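Local structure of motility-associated killing factor MakB (Vibrio cholerae serotype O1, 6W1W) at residues M15-V19 / S279-L283; V61-F65 / K130-A135; S173-L177 / I229-V235; E152-E156 / L248-A253. The protein serves as one component of a three-component cytotoxin that resembles alpha-pore-forming toxins and probably acts on target-cell membranes together with its partner proteins. All blocks are in the same frame, centred on the assembly; numbering follows the deposited sequence.

Contact 1: M15-V19 / S279-L283; sequences MLTDV and SLPAL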
loop_
_atom_site.group_PDB
_atom_site.type_symbol
_atom_site.label_atom_id
_atom_site.label_comp_id
_atom_site.label_asym_id
_atom_site.label_seq_id
_atom_site.Cartn_x
_atom_site.Cartn_y
_atom_site.Cartn_z
HETATM N N MSE A 15 -6.026 14.038 -0.958
HETATM C CA MSE A 15 -4.595 13.813 -0.773
HETATM C C MSE A 15 -4.340 12.928 0.438
HETATM O O MSE A 15 -3.370 12.172 0.469
HETATM C CB MSE A 15 -3.846 15.137 -0.622
HETATM C CG MSE A 15 -4.052 16.086 -1.787
HETATM SE SE MSE A 15 -2.712 17.498 -1.865
HETATM C CE MSE A 15 -3.456 18.544 -3.333
ATOM N N LEU A 16 -5.216 13.030 1.442
ATOM C CA LEU A 16 -5.170 12.084 2.552
ATOM C C LEU A 16 -5.485 10.670 2.077
ATOM O O LEU A 16 -4.833 9.705 2.495
ATOM C CB LEU A 16 -6.142 12.506 3.654
ATOM C CG LEU A 16 -5.579 13.290 4.844
ATOM C CD1 LEU A 16 -4.185 12.797 5.214
ATOM C CD2 LEU A 16 -5.584 14.786 4.577
ATOM N N THR A 17 -6.481 10.527 1.202
ATOM C CA THR A 17 -6.825 9.201 0.702
ATOM C C THR A 17 -5.721 8.642 -0.188
ATOM O O THR A 17 -5.405 7.449 -0.118
ATOM C CB THR A 17 -8.159 9.259 -0.048
ATOM O OG1 THR A 17 -9.225 9.429 0.895
ATOM C CG2 THR A 17 -8.393 7.985 -0.854
ATOM N N ASP A 18 -5.104 9.496 -1.011
ATOM C CA ASP A 18 -4.078 9.016 -1.930
ATOM C C ASP A 18 -2.843 8.511 -1.195
ATOM O O ASP A 18 -2.218 7.545 -1.643
ATOM C CB ASP A 18 -3.702 10.115 -2.925
ATOM C CG ASP A 18 -4.591 10.117 -4.156
ATOM O OD1 ASP A 18 -5.612 9.395 -4.153
ATOM O OD2 ASP A 18 -4.266 10.827 -5.129
ATOM N N VAL A 19 -2.475 9.135 -0.073
ATOM C CA VAL A 19 -1.365 8.605 0.714
ATOM C C VAL A 19 -1.795 7.408 1.548
ATOM O O VAL A 19 -0.951 6.579 1.913
ATOM C CB VAL A 19 -0.741 9.686 1.612
ATOM C CG1 VAL A 19 -0.221 10.847 0.773
ATOM C CG2 VAL A 19 -1.740 10.173 2.649
ATOM N N SER A 279 2.220 11.499 -4.043
ATOM C CA SER A 279 1.208 11.748 -3.021
ATOM C C SER A 279 1.797 12.362 -1.753
ATOM O O SER A 279 1.239 13.319 -1.206
ATOM C CB SER A 279 0.473 10.448 -2.686
ATOM O OG SER A 279 1.369 9.462 -2.200
ATOM N N LEU A 280 2.910 11.814 -1.261
ATOM C CA LEU A 280 3.554 12.400 -0.087
ATOM C C LEU A 280 4.061 13.816 -0.333
ATOM O O LEU A 280 3.818 14.687 0.520
ATOM C CB LEU A 280 4.680 11.489 0.413
ATOM C CG LEU A 280 4.289 10.503 1.521
ATOM C CD1 LEU A 280 5.512 9.832 2.132
ATOM C CD2 LEU A 280 3.471 11.199 2.596
ATOM N N PRO A 281 4.759 14.125 -1.434
ATOM C CA PRO A 281 5.128 15.531 -1.670
ATOM C C PRO A 281 3.929 16.452 -1.789
ATOM O O PRO A 281 4.005 17.613 -1.362
ATOM C CB PRO A 281 5.933 15.475 -2.977
ATOM C CG PRO A 281 5.545 14.188 -3.615
ATOM C CD PRO A 281 5.309 13.245 -2.479
ATOM N N ALA A 282 2.818 15.977 -2.357
ATOM C CA ALA A 282 1.607 16.790 -2.371
ATOM C C ALA A 282 1.057 16.985 -0.964
ATOM O O ALA A 282 0.452 18.023 -0.673
ATOM C CB ALA A 282 0.558 16.154 -3.279
ATOM N N LEU A 283 1.267 16.009 -0.076
ATOM C CA LEU A 283 0.888 16.193 1.321
ATOM C C LEU A 283 1.836 17.158 2.024
ATOM O O LEU A 283 1.406 17.961 2.861
ATOM C CB LEU A 283 0.861 14.848 2.044
ATOM C CG LEU A 283 0.152 14.856 3.400
ATOM C CD1 LEU A 283 -1.306 14.431 3.241
ATOM C CD2 LEU A 283 0.884 13.983 4.415
#

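Contact 2: V61-F65 / K130-A135; sequences VMNEF and KSYNQA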
loop_
_atom_site.group_PDB
_atom_site.type_symbol
_atom_site.label_atom_id
_atom_site.label_comp_id
_atom_site.label_asym_id
_atom_site.label_seq_id
_atom_site.Cartn_x
_atom_site.Cartn_y
_atom_site.Cartn_z
ATOM N N VAL A 61 15.362 -7.989 3.311
ATOM C CA VAL A 61 15.585 -6.639 2.805
ATOM C C VAL A 61 14.435 -5.724 3.207
ATOM O O VAL A 61 14.642 -4.552 3.547
ATOM C CB VAL A 61 15.789 -6.679 1.279
ATOM C CG1 VAL A 61 15.436 -5.348 0.655
ATOM C CG2 VAL A 61 17.227 -7.054 0.949
ATOM N N MET A 62 13.209 -6.246 3.201
ATOM C CA MET A 62 12.046 -5.437 3.540
ATOM C C MET A 62 11.833 -5.291 5.040
ATOM O O MET A 62 11.040 -4.435 5.449
ATOM C CB MET A 62 10.791 -6.029 2.897
ATOM C CG MET A 62 10.914 -6.203 1.399
ATOM S SD MET A 62 11.463 -4.690 0.582
ATOM C CE MET A 62 10.084 -3.595 0.917
ATOM N N ASN A 63 12.523 -6.089 5.861
ATOM C CA ASN A 63 12.362 -6.010 7.310
ATOM C C ASN A 63 12.689 -4.627 7.857
ATOM O O ASN A 63 12.196 -4.259 8.930
ATOM C CB ASN A 63 13.244 -7.058 7.992
ATOM C CG ASN A 63 13.002 -7.141 9.487
ATOM O OD1 ASN A 63 13.624 -6.422 10.270
ATOM N ND2 ASN A 63 12.096 -8.026 9.891
ATOM N N GLU A 64 13.507 -3.851 7.148
ATOM C CA GLU A 64 13.825 -2.504 7.609
ATOM C C GLU A 64 12.614 -1.588 7.490
ATOM O O GLU A 64 12.241 -0.905 8.451
ATOM C CB GLU A 64 15.008 -1.947 6.817
ATOM C CG GLU A 64 15.414 -0.541 7.217
ATOM C CD GLU A 64 16.314 0.111 6.187
ATOM O OE1 GLU A 64 16.559 -0.513 5.132
ATOM O OE2 GLU A 64 16.772 1.248 6.433
ATOM N N PHE A 65 11.984 -1.566 6.312
ATOM C CA PHE A 65 10.790 -0.749 6.123
ATOM C C PHE A 65 9.595 -1.316 6.884
ATOM O O PHE A 65 8.773 -0.552 7.404
ATOM C CB PHE A 65 10.485 -0.620 4.625
ATOM C CG PHE A 65 9.087 -1.034 4.236
ATOM C CD1 PHE A 65 8.799 -2.358 3.925
ATOM C CD2 PHE A 65 8.069 -0.095 4.148
ATOM C CE1 PHE A 65 7.516 -2.741 3.560
ATOM C CE2 PHE A 65 6.786 -0.473 3.780
ATOM C CZ PHE A 65 6.511 -1.797 3.486
ATOM N N LYS A 130 13.967 4.596 -0.355
ATOM C CA LYS A 130 15.042 3.637 -0.138
ATOM C C LYS A 130 14.524 2.204 -0.191
ATOM O O LYS A 130 15.136 1.342 -0.834
ATOM C CB LYS A 130 15.739 3.921 1.192
ATOM C CG LYS A 130 17.096 3.252 1.317
ATOM C CD LYS A 130 17.725 3.519 2.670
ATOM C CE LYS A 130 16.822 3.035 3.790
ATOM N NZ LYS A 130 17.456 3.171 5.131
ATOM N N SER A 131 13.386 1.936 0.453
ATOM C CA SER A 131 12.809 0.595 0.428
ATOM C C SER A 131 12.278 0.212 -0.950
ATOM O O SER A 131 12.163 -0.984 -1.249
ATOM C CB SER A 131 11.695 0.489 1.466
ATOM O OG SER A 131 10.754 1.532 1.301
ATOM N N TYR A 132 11.946 1.190 -1.796
ATOM C CA TYR A 132 11.602 0.868 -3.176
ATOM C C TYR A 132 12.806 0.291 -3.911
ATOM O O TYR A 132 12.727 -0.788 -4.514
ATOM C CB TYR A 132 11.073 2.105 -3.907
ATOM C CG TYR A 132 10.969 1.922 -5.410
ATOM C CD1 TYR A 132 9.940 1.171 -5.970
ATOM C CD2 TYR A 132 11.903 2.496 -6.267
ATOM C CE1 TYR A 132 9.843 0.998 -7.339
ATOM C CE2 TYR A 132 11.814 2.327 -7.638
ATOM C CZ TYR A 132 10.784 1.578 -8.167
ATOM O OH TYR A 132 10.692 1.408 -9.528
ATOM N N ASN A 133 13.940 0.998 -3.859
ATOM C CA ASN A 133 15.150 0.523 -4.525
ATOM C C ASN A 133 15.657 -0.768 -3.898
ATOM O O ASN A 133 16.211 -1.626 -4.598
ATOM C CB ASN A 133 16.236 1.598 -4.476
ATOM C CG ASN A 133 15.863 2.846 -5.256
ATOM O OD1 ASN A 133 15.848 3.952 -4.712
ATOM N ND2 ASN A 133 15.572 2.676 -6.541
ATOM N N GLN A 134 15.480 -0.921 -2.585
ATOM C CA GLN A 134 15.830 -2.176 -1.932
ATOM C C GLN A 134 14.969 -3.322 -2.448
ATOM O O GLN A 134 15.482 -4.397 -2.782
ATOM C CB GLN A 134 15.699 -2.021 -0.415
ATOM C CG GLN A 134 16.876 -1.302 0.210
ATOM C CD GLN A 134 18.190 -1.849 -0.307
ATOM O OE1 GLN A 134 18.873 -1.214 -1.115
ATOM N NE2 GLN A 134 18.541 -3.049 0.140
ATOM N N ALA A 135 13.651 -3.102 -2.537
ATOM C CA ALA A 135 12.757 -4.119 -3.082
ATOM C C ALA A 135 13.051 -4.379 -4.555
ATOM O O ALA A 135 12.988 -5.524 -5.016
ATOM C CB ALA A 135 11.303 -3.696 -2.887
#

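Contact 3: S173-L177 / I229-V235; sequences SIASL and ISSAKEV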
loop_
_atom_site.group_PDB
_atom_site.type_symbol
_atom_site.label_atom_id
_atom_site.label_comp_id
_atom_site.label_asym_id
_atom_site.label_seq_id
_atom_site.Cartn_x
_atom_site.Cartn_y
_atom_site.Cartn_z
ATOM N N SER A 173 -7.520 -11.435 -11.927
ATOM C CA SER A 173 -8.977 -11.503 -11.854
ATOM C C SER A 173 -9.461 -11.538 -10.408
ATOM O O SER A 173 -10.514 -10.963 -10.098
ATOM C CB SER A 173 -9.507 -12.709 -12.642
ATOM O OG SER A 173 -9.308 -13.935 -11.962
ATOM N N ILE A 174 -8.709 -12.181 -9.509
ATOM C CA ILE A 174 -9.007 -12.067 -8.087
ATOM C C ILE A 174 -8.773 -10.642 -7.607
ATOM O O ILE A 174 -9.381 -10.205 -6.623
ATOM C CB ILE A 174 -8.169 -13.069 -7.265
ATOM C CG1 ILE A 174 -8.366 -14.490 -7.798
ATOM C CG2 ILE A 174 -8.533 -13.011 -5.783
ATOM C CD1 ILE A 174 -7.691 -15.570 -6.966
ATOM N N ALA A 175 -7.909 -9.892 -8.294
ATOM C CA ALA A 175 -7.664 -8.510 -7.910
ATOM C C ALA A 175 -8.805 -7.598 -8.341
ATOM O O ALA A 175 -9.004 -6.537 -7.741
ATOM C CB ALA A 175 -6.347 -8.027 -8.514
ATOM N N SER A 176 -9.560 -7.984 -9.375
ATOM C CA SER A 176 -10.662 -7.142 -9.830
ATOM C C SER A 176 -11.818 -7.142 -8.841
ATOM O O SER A 176 -12.534 -6.139 -8.730
ATOM C CB SER A 176 -11.142 -7.600 -11.206
ATOM O OG SER A 176 -10.127 -7.408 -12.178
ATOM N N LEU A 177 -12.010 -8.241 -8.105
ATOM C CA LEU A 177 -13.087 -8.312 -7.126
ATOM C C LEU A 177 -12.890 -7.350 -5.964
ATOM O O LEU A 177 -13.841 -7.126 -5.206
ATOM C CB LEU A 177 -13.219 -9.736 -6.586
ATOM C CG LEU A 177 -12.971 -10.862 -7.590
ATOM C CD1 LEU A 177 -13.038 -12.221 -6.909
ATOM C CD2 LEU A 177 -13.954 -10.785 -8.746
ATOM N N ILE A 229 -15.152 -14.403 -4.273
ATOM C CA ILE A 229 -14.190 -15.198 -5.035
ATOM C C ILE A 229 -14.838 -16.469 -5.568
ATOM O O ILE A 229 -14.719 -16.790 -6.756
ATOM C CB ILE A 229 -12.949 -15.522 -4.179
ATOM C CG1 ILE A 229 -12.190 -14.249 -3.807
ATOM C CG2 ILE A 229 -12.033 -16.511 -4.913
ATOM C CD1 ILE A 229 -11.021 -14.485 -2.842
ATOM N N SER A 230 -15.516 -17.223 -4.695
ATOM C CA SER A 230 -16.145 -18.469 -5.124
ATOM C C SER A 230 -17.225 -18.224 -6.172
ATOM O O SER A 230 -17.427 -19.058 -7.060
ATOM C CB SER A 230 -16.720 -19.212 -3.916
ATOM O OG SER A 230 -17.431 -18.335 -3.065
ATOM N N SER A 231 -17.902 -17.079 -6.104
ATOM C CA SER A 231 -18.949 -16.715 -7.050
ATOM C C SER A 231 -18.429 -15.966 -8.271
ATOM O O SER A 231 -19.226 -15.595 -9.136
ATOM C CB SER A 231 -20.009 -15.861 -6.357
ATOM O OG SER A 231 -20.009 -14.536 -6.867
ATOM N N ALA A 232 -17.128 -15.715 -8.360
ATOM C CA ALA A 232 -16.553 -15.104 -9.551
ATOM C C ALA A 232 -16.280 -16.200 -10.571
ATOM O O ALA A 232 -15.582 -17.175 -10.267
ATOM C CB ALA A 232 -15.274 -14.346 -9.210
ATOM N N LYS A 233 -16.836 -16.052 -11.775
ATOM C CA LYS A 233 -16.657 -17.060 -12.816
ATOM C C LYS A 233 -15.351 -16.890 -13.578
ATOM O O LYS A 233 -14.798 -17.882 -14.068
ATOM C CB LYS A 233 -17.833 -17.042 -13.795
ATOM C CG LYS A 233 -17.929 -15.784 -14.639
ATOM C CD LYS A 233 -19.075 -15.887 -15.631
ATOM C CE LYS A 233 -20.397 -16.113 -14.920
ATOM N NZ LYS A 233 -20.716 -14.999 -13.985
ATOM N N GLU A 234 -14.841 -15.664 -13.696
ATOM C CA GLU A 234 -13.529 -15.487 -14.311
ATOM C C GLU A 234 -12.454 -16.228 -13.529
ATOM O O GLU A 234 -11.549 -16.826 -14.122
ATOM C CB GLU A 234 -13.177 -14.004 -14.411
ATOM C CG GLU A 234 -14.075 -13.212 -15.337
ATOM C CD GLU A 234 -13.652 -11.761 -15.444
ATOM O OE1 GLU A 234 -12.670 -11.374 -14.770
ATOM O OE2 GLU A 234 -14.306 -11.011 -16.203
ATOM N N VAL A 235 -12.540 -16.203 -12.196
ATOM C CA VAL A 235 -11.573 -16.923 -11.372
ATOM C C VAL A 235 -11.622 -18.414 -11.676
ATOM O O VAL A 235 -10.584 -19.079 -11.773
ATOM C CB VAL A 235 -11.825 -16.641 -9.879
ATOM C CG1 VAL A 235 -10.883 -17.470 -9.016
ATOM C CG2 VAL A 235 -11.671 -15.159 -9.582
#

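Contact 4: E152-E156 / L248-A253; sequences ELASE and LASEEA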
loop_
_atom_site.group_PDB
_atom_site.type_symbol
_atom_site.label_atom_id
_atom_site.label_comp_id
_atom_site.label_asym_id
_atom_site.label_seq_id
_atom_site.Cartn_x
_atom_site.Cartn_y
_atom_site.Cartn_z
ATOM N N GLU A 152 17.891 -23.082 -19.518
ATOM C CA GLU A 152 18.201 -24.503 -19.578
ATOM C C GLU A 152 16.956 -25.365 -19.745
ATOM O O GLU A 152 17.069 -26.593 -19.815
ATOM C CB GLU A 152 18.988 -24.933 -18.332
ATOM C CG GLU A 152 18.195 -24.977 -17.033
ATOM C CD GLU A 152 19.048 -25.466 -15.874
ATOM O OE1 GLU A 152 20.178 -24.952 -15.713
ATOM O OE2 GLU A 152 18.602 -26.372 -15.138
ATOM N N LEU A 153 15.782 -24.746 -19.824
ATOM C CA LEU A 153 14.522 -25.420 -20.108
ATOM C C LEU A 153 13.847 -24.811 -21.334
ATOM O O LEU A 153 12.621 -24.693 -21.398
ATOM C CB LEU A 153 13.585 -25.358 -18.903
ATOM C CG LEU A 153 13.975 -26.133 -17.645
ATOM C CD1 LEU A 153 13.068 -25.746 -16.483
ATOM C CD2 LEU A 153 13.908 -27.628 -17.907
ATOM N N ALA A 154 14.646 -24.431 -22.335
ATOM C CA ALA A 154 14.141 -23.664 -23.467
ATOM C C ALA A 154 13.283 -24.484 -24.424
ATOM O O ALA A 154 12.503 -23.899 -25.183
ATOM C CB ALA A 154 15.305 -23.038 -24.236
ATOM N N SER A 155 13.399 -25.815 -24.410
ATOM C CA SER A 155 12.564 -26.641 -25.278
ATOM C C SER A 155 11.087 -26.582 -24.904
ATOM O O SER A 155 10.253 -27.086 -25.665
ATOM C CB SER A 155 13.044 -28.095 -25.251
ATOM O OG SER A 155 12.851 -28.676 -23.975
ATOM N N GLU A 156 10.747 -25.977 -23.764
ATOM C CA GLU A 156 9.375 -25.872 -23.284
ATOM C C GLU A 156 8.981 -24.422 -23.030
ATOM O O GLU A 156 8.187 -24.139 -22.129
ATOM C CB GLU A 156 9.181 -26.698 -22.014
ATOM C CG GLU A 156 9.524 -28.168 -22.163
ATOM C CD GLU A 156 9.334 -28.945 -20.871
ATOM O OE1 GLU A 156 10.302 -29.062 -20.093
ATOM O OE2 GLU A 156 8.211 -29.438 -20.629
ATOM N N LEU A 248 1.015 -30.193 -19.667
ATOM C CA LEU A 248 1.777 -30.277 -20.901
ATOM C C LEU A 248 3.264 -30.024 -20.699
ATOM O O LEU A 248 4.037 -30.181 -21.650
ATOM C CB LEU A 248 1.216 -29.279 -21.921
ATOM C CG LEU A 248 -0.314 -29.216 -21.939
ATOM C CD1 LEU A 248 -0.785 -27.998 -22.709
ATOM C CD2 LEU A 248 -0.899 -30.493 -22.524
ATOM N N ALA A 249 3.679 -29.653 -19.491
ATOM C CA ALA A 249 5.050 -29.264 -19.200
ATOM C C ALA A 249 5.657 -30.194 -18.158
ATOM O O ALA A 249 4.950 -30.826 -17.368
ATOM C CB ALA A 249 5.119 -27.813 -18.704
ATOM N N SER A 250 6.986 -30.257 -18.160
ATOM C CA SER A 250 7.726 -31.101 -17.235
ATOM C C SER A 250 7.730 -30.498 -15.828
ATOM O O SER A 250 7.286 -29.368 -15.596
ATOM C CB SER A 250 9.157 -31.301 -17.729
ATOM O OG SER A 250 9.782 -30.051 -17.961
ATOM N N GLU A 251 8.258 -31.275 -14.878
ATOM C CA GLU A 251 8.232 -30.863 -13.477
ATOM C C GLU A 251 8.969 -29.545 -13.269
ATOM O O GLU A 251 8.432 -28.611 -12.661
ATOM C CB GLU A 251 8.838 -31.957 -12.600
ATOM C CG GLU A 251 7.977 -33.197 -12.464
ATOM C CD GLU A 251 7.679 -33.528 -11.017
ATOM O OE1 GLU A 251 7.975 -32.680 -10.146
ATOM O OE2 GLU A 251 7.155 -34.632 -10.753
ATOM N N GLU A 252 10.207 -29.453 -13.763
ATOM C CA GLU A 252 10.971 -28.221 -13.600
ATOM C C GLU A 252 10.321 -27.065 -14.347
ATOM O O GLU A 252 10.235 -25.948 -13.822
ATOM C CB GLU A 252 12.410 -28.422 -14.075
ATOM C CG GLU A 252 13.298 -29.159 -13.087
ATOM C CD GLU A 252 14.774 -28.973 -13.384
ATOM O OE1 GLU A 252 15.136 -27.942 -13.995
ATOM O OE2 GLU A 252 15.572 -29.855 -13.002
ATOM N N ALA A 253 9.854 -27.318 -15.573
ATOM C CA ALA A 253 9.235 -26.265 -16.370
ATOM C C ALA A 253 8.020 -25.671 -15.670
ATOM O O ALA A 253 7.771 -24.463 -15.774
ATOM C CB ALA A 253 8.848 -26.812 -17.744
#

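Contact 1: M15-V19 / S279-L283
Val-19 and Ser-279 meet where two long helices of the alpha-pore-forming-toxin-like bundle, 9-35 and 276-302, run roughly antiparallel past one another. The local axes come within 9.0 Å, with 145° between their directions, and the small side chains of Ser-279 and Ala-282 let larger groups approach the backbone of 279-283. Val-19 illustrates how a branched residue uses such a face. Its CB is directed at the partner helix and splits the work between two methyls. CG1, set beside the backbone N and anti to the carbonyl carbon (chi1 -59°), reaches the backbone turn itself: it lies 3.5 Å from Ser-279 O and 3.6 Å from Ser-279 CB, with Leu-280 CD2 a little farther on. CG2, lying between the backbone N and the carbonyl carbon, faces Leu-283 CD1 at 4.3 Å. That leucine methyl also receives Leu-16 CD1 at 3.9 Å, the two leucine side chains crossing at about a right angle, and Phe-80 of helix 69-90 touches both leucines from a third helix. Ser-279 OG, meanwhile, makes weak hydrogen bonds to Lys-275 O in its own helix and to Asp-22 OD1, so its polar tip is not left to the apolar layer. At the other end of the contact lies Met-15, present as selenomethionine. Its extended chain carries SE to Ala-282, 3.8 Å from its CB and nearer still to its backbone O.

Contact 2: V61-F65 / K130-A135
Val-61 to Phe-65, near the end of helix 46-66, run antiparallel to Lys-130 to Ala-135 of helix 100-151, with local axes 9.5 Å apart and 166° between their directions; the first helix is kinked here, where the backbone N atoms of Glu-64 and Phe-65 lack their bonds to the preceding turn. On the buried side Met-62 folds back on itself, bent at both chi2 (-51°) and chi3 (-65°), and this brings SD over the methyl of Ala-135, 3.6 Å from its CB. Its CE continues toward the backbone, 4.0 Å from Ser-131 O. Tyr-29 of helix 9-35 touches both Met-62 and Ala-135, a three-helix meeting of the kind expected in the elongated bundle of alpha-pore-forming toxins. One turn along, Phe-65 uses its CB against Ser-131 CB at 3.6 Å, while its ring leads off toward Ile-26 and Asp-30 of helix 9-35. The hydroxyl of Ser-131 is engaged within its own helix, where OG is hydrogen-bonded to Phe-128 O and Val-127 O. Val-61 CG1 lies against Gln-134 CB, 3.5 Å away, the two side chains crossing at about a right angle. At the solvent edge, Lys-130 bends at chi3 to deliver NZ to OE2 of the extended Glu-64. The modelled separation is too short to be taken literally, but the groups form a salt bridge bordering the apolar strip.

Contact 3: S173-L177 / I229-V235
Leu-177 and Ile-229 meet where the end of helix 157-176 packs on the turn joining helices 225-230 and 233-245, beside the mixed four-stranded sheet, in a sheet-containing region next to the helical bundle that is consistent with the head of alpha-pore-forming toxins. In the turn, Ala-232 N is hydrogen-bonded to Ile-229 O, and after that the chain swings round so that Ile-229, Ala-232 and Val-235 all present side chains to the same partner. Leu-177 occupies the middle of the three with its two methyls. CD1 rests 3.8 Å from Ile-229 CG1 and 4.2 Å from Val-235 CG2, and CD2 meets Ala-232 CB at 3.8 Å. Ile-174 closes the apolar side. Its CG1 approaches Val-235 CG2 at 3.8 Å, with the side chains at about a right angle, whereas its CG2 faces Ile-229 CD1. Beneath these residues lies strand 193-203, where Ile-199 touches Ile-174 and Val-197 touches Ile-229, so helix end and turn share one cover over the sheet. A bound 1,2-ethanediol, probably from the crystallisation liquor, sits about 5 Å from the side chain of Ile-174. The opposite character appears toward Glu-234. Its chain extends into the exposed margin and comes no nearer to Ser-173 CB than 4.0 Å, through OE1, a loose brush compared with the methyl packing. Ser-173 itself marks the boundary: OG is hydrogen-bonded to Leu-170 O, yet it also lies 3.6 Å from Val-235 CG2.

Contact 4: E152-E156 / L248-A253
Glu-152 faces Glu-252 across the start of this contact, the two side chains crossing at about a right angle, their carboxylate planes turned 36° apart and OE2 of the first 4.0 Å from OE1 of the second. Two like charges this close would probably disfavour each other. Next in the chain, Leu-153 lays CD1 on the beginning of helix 251-270, 3.7 Å from Glu-252 CB and equally near Ala-253 N. Its own carbonyl O accepts a hydrogen bond from the backbone N of Glu-156, closing the turn through the short 3-10 segment 154-155. That turn places Glu-156, the N-cap of helix 157-176, opposite Ser-250, the N-cap of helix 251-270. The extended glutamate chain presents both carboxylate oxygens: OE2 accepts a hydrogen bond from Ser-250 N at 2.9 Å, on its syn side and 16° out of the carboxylate plane, while OE1 accepts one from Ser-250 OG, modelled too short for its length to be trusted. A negative group beside a helix start is probably favoured by the helix dipole. Around this pair, Met-160 and Ile-163 of helix 157-176 touch Ala-253 and Ala-249, and Trp-47 of helix 46-66 lies against both Glu-152 and Glu-252, so the loop after helix 100-151 sits where three other helices begin.

How the contacts relate
The four sites show chemistry following depth. Contact 1 is the buried one, joining helices 9-35 and 276-302 through aliphatic groups and selenium; contact 2 pairs helices 46-66 and 100-151, apolar on its inner side and charged at its rim. Their centres are 21 Å apart, and helix 9-35 forms one side of contact 1 and lines contact 2. Contact 3, partly buried, leaves the bundle for the sheet and replaces paired helices with a helix end on a turn. Contact 4 is a surface contact 35 Å from the chain centre, where carboxylate hydrogen bonds join a smaller amount of methyl packing. Helix 157-176 links these last two: contact 4 lies at its start and contact 3 at its end, their centres 29 Å apart.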